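Local atomic coordinates of succinate dehydrogenase subunit A (Mycolicibacterium smegmatis, PDB entry 7D6V), a protein that probably serves as the FAD-carrying catalytic subunit of the Sdh1 respiratory complex, oxidising succinate to fumarate and passing the electrons on toward quinone. Residues A[73-77]-A[78-82]; A[611-614]-A[615-619]. All blocks are in the same frame, centred on the assembly; numbering follows the deposited sequence.

Contact 1. Residues A[73-77]-A[78-82]; sequences DTMRG and GKFLN
Phe80 N bonds to Met75 O at 2.9 Å and Lys79 N to Arg76 O at 3.0 Å, the nested backbone pair of a Schellman motif that ends helix 67-76, with Lys79 as its C-prime residue at positive phi. Phe80 N lies nearly on the C=O axis of Met75, though the bond is bent at its hydrogen, whereas Lys79 N sits well above the plane of the Arg76 carbonyl. A type I' turn from Gly78 to Leu81 carries the reversal, and Gly78, at phi 147°, has a backbone shape that a side chain would obstruct. The turn folds the Phe80 ring back over the helix end, so that one face lies on Met75 O, 3.8 Å above the ring centre. Met75 runs across the ring at about a right angle, its CB 3.9 Å from Phe80 CE2. Bends at chi2 (-57°) and chi3 (-66°) bring Met75 SD to 3.5 Å from Asn82 CB and leave the CE methyl between Asn82 CB and Phe80 CD2. One turn back, Arg76 NH2 reaches Asp73 OD1 at 2.9 Å in a salt bridge lying in the guanidinium plane, while NH1 is taken by Glu617; Asp73 OD2 also pairs with Arg128. Thr74 OG1 bonds to Asn427, Thr74 and Met75 pack on Ala87 of helix 84-102, and Phe80 rests on Leu618 of helix 615-618.

Contact 2. Residues A[611-614]-A[615-619]; sequences GCFE and LSELE
Phe613 lays its CB against the CD1 methyl of Leu618 at 3.9 Å, an apolar touch between the loop and the helix that follows it, 615-618. On the ring's edge, close to its plane, comes the carboxylate of Glu617, with OE1 3.8 Å from Phe613 CD1. Ring and carboxylate planes stand nearly perpendicular, 81° apart. Glu617 gets there with CG anti to its own backbone N (chi1 171°) and the chain straight beyond, which sends the carboxylate back along the loop. Phe613 is also the centre of an inverse gamma turn, and the chain leaves it into Glu614, the N-cap residue. The carbonyl of Glu614 starts the helical pattern: Leu618 N bonds to Glu614 O at 3.1 Å. The Leu618 side chain lies beside that same carbonyl, so the leucine that supplies the N-H also flanks its acceptor. On the N-cap residue itself, the bend at chi2 (92°) folds the Glu614 carboxylate over the loop, while its CB lies 3.5 Å from Ser616 OG. Two acidic groups thus share the start of the helix, Glu614 OE1 and Glu617 OE1 being 4.2 Å apart. Such like charges would be expected to disfavour each other; the salt bridge of Glu617 OE2 to Arg76 probably eases this. The chemistry therefore divides, with Phe613 and Leu618 buried as the hydrophobic side, and a carboxylate pair whose negative charge is probably balanced in part by an arginine from another helix.

In the fold
Contacts 1 and 2 lie far apart in sequence, yet their centres are 13 Å apart and they touch directly. Contact 1 is the more buried, its centre about 17 Å from the chain centre and the side chain of Thr74 about 11 Å from the bound FAD; the centre of contact 2 lies about 30 Å out, and that contact is partly exposed. One closes the C-terminal end of helix 67-76, the other opens helix 615-618. Backbone capping and aromatic packing dominate the inner contact, whereas paired carboxylates mark the outer one. The Arg76 NH1 to Glu617 OE2 salt bridge (3.0 Å) and the edge-to-face Phe80 and Phe613 rings hold segment 611-619 against the end of helix 67-76.

Contact 1. Residues A[73-77]-A[78-82]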
loop_
_atom_site.group_PDB
_atom_site.type_symbol
_atom_site.label_atom_id
_atom_site.label_comp_id
_atom_site.label_asym_id
_atom_site.label_seq_id
_atom_site.Cartn_x
_atom_site.Cartn_y
_atom_site.Cartn_z
ATOM N N ASP A 73 -10.819 -28.779 8.312
ATOM C CA ASP A 73 -9.730 -27.949 8.813
ATOM C C ASP A 73 -10.260 -26.749 9.583
ATOM O O ASP A 73 -9.722 -26.390 10.636
ATOM C CB ASP A 73 -8.846 -27.491 7.656
ATOM C CG ASP A 73 -8.002 -28.607 7.094
ATOM O OD1 ASP A 73 -8.041 -29.722 7.649
ATOM O OD2 ASP A 73 -7.297 -28.374 6.098
ATOM N N THR A 74 -11.308 -26.108 9.066
ATOM C CA THR A 74 -11.899 -24.968 9.758
ATOM C C THR A 74 -12.536 -25.392 11.075
ATOM O O THR A 74 -12.402 -24.697 12.088
ATOM C CB THR A 74 -12.924 -24.285 8.853
ATOM O OG1 THR A 74 -12.247 -23.644 7.768
ATOM C CG2 THR A 74 -13.722 -23.248 9.620
ATOM N N MET A 75 -13.218 -26.538 11.088
ATOM C CA MET A 75 -13.862 -26.995 12.315
ATOM C C MET A 75 -12.833 -27.381 13.372
ATOM O O MET A 75 -13.059 -27.175 14.568
ATOM C CB MET A 75 -14.790 -28.168 12.011
ATOM C CG MET A 75 -16.026 -27.786 11.214
ATOM S SD MET A 75 -17.037 -26.506 11.972
ATOM C CE MET A 75 -17.630 -27.354 13.427
ATOM N N ARG A 76 -11.703 -27.954 12.950
ATOM C CA ARG A 76 -10.625 -28.271 13.883
ATOM C C ARG A 76 -10.016 -27.007 14.473
ATOM O O ARG A 76 -9.835 -26.899 15.690
ATOM C CB ARG A 76 -9.548 -29.082 13.174
ATOM C CG ARG A 76 -9.627 -30.558 13.397
ATOM C CD ARG A 76 -8.444 -31.246 12.756
ATOM N NE ARG A 76 -8.506 -31.160 11.301
ATOM C CZ ARG A 76 -9.228 -31.969 10.534
ATOM N NH1 ARG A 76 -9.958 -32.930 11.076
ATOM N NH2 ARG A 76 -9.220 -31.811 9.221
ATOM N N GLY A 77 -9.677 -26.051 13.618
ATOM C CA GLY A 77 -9.129 -24.778 14.032
ATOM C C GLY A 77 -10.229 -23.846 14.484
ATOM O O GLY A 77 -10.692 -22.997 13.720
ATOM N N GLY A 78 -10.669 -24.016 15.723
ATOM C CA GLY A 78 -11.892 -23.414 16.204
ATOM C C GLY A 78 -12.530 -24.340 17.213
ATOM O O GLY A 78 -13.494 -23.975 17.891
ATOM N N LYS A 79 -11.982 -25.552 17.304
ATOM C CA LYS A 79 -12.301 -26.506 18.365
ATOM C C LYS A 79 -13.773 -26.894 18.363
ATOM O O LYS A 79 -14.356 -27.157 19.416
ATOM C CB LYS A 79 -11.886 -25.967 19.736
ATOM C CG LYS A 79 -10.444 -26.279 20.102
ATOM C CD LYS A 79 -9.469 -25.510 19.236
ATOM C CE LYS A 79 -8.038 -25.897 19.535
ATOM N NZ LYS A 79 -7.104 -25.312 18.539
ATOM N N PHE A 80 -14.373 -26.927 17.175
ATOM C CA PHE A 80 -15.751 -27.358 16.962
ATOM C C PHE A 80 -16.756 -26.470 17.683
ATOM O O PHE A 80 -17.890 -26.884 17.940
ATOM C CB PHE A 80 -15.930 -28.827 17.356
ATOM C CG PHE A 80 -15.129 -29.771 16.509
ATOM C CD1 PHE A 80 -13.851 -30.141 16.882
ATOM C CD2 PHE A 80 -15.644 -30.265 15.325
ATOM C CE1 PHE A 80 -13.111 -30.997 16.101
ATOM C CE2 PHE A 80 -14.905 -31.123 14.539
ATOM C CZ PHE A 80 -13.639 -31.489 14.929
ATOM N N LEU A 81 -16.359 -25.243 18.002
ATOM C CA LEU A 81 -17.280 -24.222 18.470
ATOM C C LEU A 81 -17.863 -23.419 17.316
ATOM O O LEU A 81 -18.759 -22.598 17.532
ATOM C CB LEU A 81 -16.558 -23.288 19.450
ATOM C CG LEU A 81 -17.364 -22.256 20.239
ATOM C CD1 LEU A 81 -18.277 -22.939 21.239
ATOM C CD2 LEU A 81 -16.454 -21.277 20.919
ATOM N N ASN A 82 -17.388 -23.669 16.098
ATOM C CA ASN A 82 -17.789 -22.912 14.921
ATOM C C ASN A 82 -19.280 -23.057 14.653
ATOM O O ASN A 82 -19.913 -24.042 15.037
ATOM C CB ASN A 82 -17.023 -23.413 13.698
ATOM C CG ASN A 82 -15.530 -23.404 13.897
ATOM O OD1 ASN A 82 -14.947 -24.404 14.302
ATOM N ND2 ASN A 82 -14.894 -22.299 13.553
#

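Contact 2. Residues A[611-614]-A[615-619]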
loop_
_atom_site.group_PDB
_atom_site.type_symbol
_atom_site.label_atom_id
_atom_site.label_comp_id
_atom_site.label_asym_id
_atom_site.label_seq_id
_atom_site.Cartn_x
_atom_site.Cartn_y
_atom_site.Cartn_z
ATOM N N GLY A 611 -16.434 -39.052 8.761
ATOM C CA GLY A 611 -15.735 -40.322 8.815
ATOM C C GLY A 611 -14.245 -40.068 8.813
ATOM O O GLY A 611 -13.474 -40.798 9.441
ATOM N N CYS A 612 -13.831 -39.031 8.080
ATOM C CA CYS A 612 -12.573 -38.368 8.393
ATOM C C CYS A 612 -12.712 -37.565 9.679
ATOM O O CYS A 612 -11.725 -37.351 10.392
ATOM C CB CYS A 612 -12.141 -37.471 7.235
ATOM S SG CYS A 612 -10.463 -36.821 7.378
ATOM N N PHE A 613 -13.929 -37.101 9.974
ATOM C CA PHE A 613 -14.325 -36.861 11.352
ATOM C C PHE A 613 -14.582 -38.217 11.983
ATOM O O PHE A 613 -15.704 -38.725 11.925
ATOM C CB PHE A 613 -15.578 -35.987 11.451
ATOM C CG PHE A 613 -15.323 -34.519 11.274
ATOM C CD1 PHE A 613 -14.045 -34.006 11.352
ATOM C CD2 PHE A 613 -16.375 -33.650 11.039
ATOM C CE1 PHE A 613 -13.821 -32.656 11.189
ATOM C CE2 PHE A 613 -16.155 -32.304 10.874
ATOM C CZ PHE A 613 -14.879 -31.805 10.949
ATOM N N GLU A 614 -13.551 -38.827 12.554
ATOM C CA GLU A 614 -13.719 -40.101 13.226
ATOM C C GLU A 614 -14.352 -39.895 14.595
ATOM O O GLU A 614 -14.416 -38.781 15.118
ATOM C CB GLU A 614 -12.375 -40.809 13.379
ATOM C CG GLU A 614 -11.825 -41.386 12.097
ATOM C CD GLU A 614 -10.920 -40.414 11.380
ATOM O OE1 GLU A 614 -10.513 -39.415 12.007
ATOM O OE2 GLU A 614 -10.622 -40.647 10.189
ATOM N N LEU A 615 -14.833 -40.994 15.177
ATOM C CA LEU A 615 -15.263 -40.944 16.569
ATOM C C LEU A 615 -14.097 -40.617 17.489
ATOM O O LEU A 615 -14.277 -39.956 18.515
ATOM C CB LEU A 615 -15.910 -42.263 16.983
ATOM C CG LEU A 615 -17.290 -42.570 16.421
ATOM C CD1 LEU A 615 -17.716 -43.964 16.836
ATOM C CD2 LEU A 615 -18.279 -41.536 16.917
ATOM N N SER A 616 -12.894 -41.073 17.138
ATOM C CA SER A 616 -11.732 -40.812 17.979
ATOM C C SER A 616 -11.460 -39.319 18.099
ATOM O O SER A 616 -11.138 -38.825 19.185
ATOM C CB SER A 616 -10.508 -41.539 17.420
ATOM O OG SER A 616 -10.237 -41.136 16.089
ATOM N N GLU A 617 -11.583 -38.584 16.995
ATOM C CA GLU A 617 -11.333 -37.147 17.041
ATOM C C GLU A 617 -12.501 -36.397 17.668
ATOM O O GLU A 617 -12.298 -35.428 18.407
ATOM C CB GLU A 617 -11.054 -36.624 15.636
ATOM C CG GLU A 617 -10.984 -35.119 15.548
ATOM C CD GLU A 617 -10.814 -34.634 14.130
ATOM O OE1 GLU A 617 -11.095 -35.410 13.194
ATOM O OE2 GLU A 617 -10.394 -33.478 13.950
ATOM N N LEU A 618 -13.732 -36.825 17.387
ATOM C CA LEU A 618 -14.897 -36.119 17.900
ATOM C C LEU A 618 -15.137 -36.385 19.378
ATOM O O LEU A 618 -15.851 -35.613 20.024
ATOM C CB LEU A 618 -16.136 -36.499 17.095
ATOM C CG LEU A 618 -16.159 -36.038 15.638
ATOM C CD1 LEU A 618 -17.322 -36.671 14.895
ATOM C CD2 LEU A 618 -16.226 -34.525 15.556
ATOM N N GLU A 619 -14.565 -37.457 19.926
ATOM C CA GLU A 619 -14.734 -37.765 21.337
ATOM C C GLU A 619 -13.881 -36.880 22.232
ATOM O O GLU A 619 -14.035 -36.929 23.455
ATOM C CB GLU A 619 -14.411 -39.235 21.589
ATOM C CG GLU A 619 -15.590 -40.159 21.364
ATOM C CD GLU A 619 -15.317 -41.575 21.808
ATOM O OE1 GLU A 619 -14.132 -41.955 21.889
ATOM O OE2 GLU A 619 -16.289 -42.309 22.078
#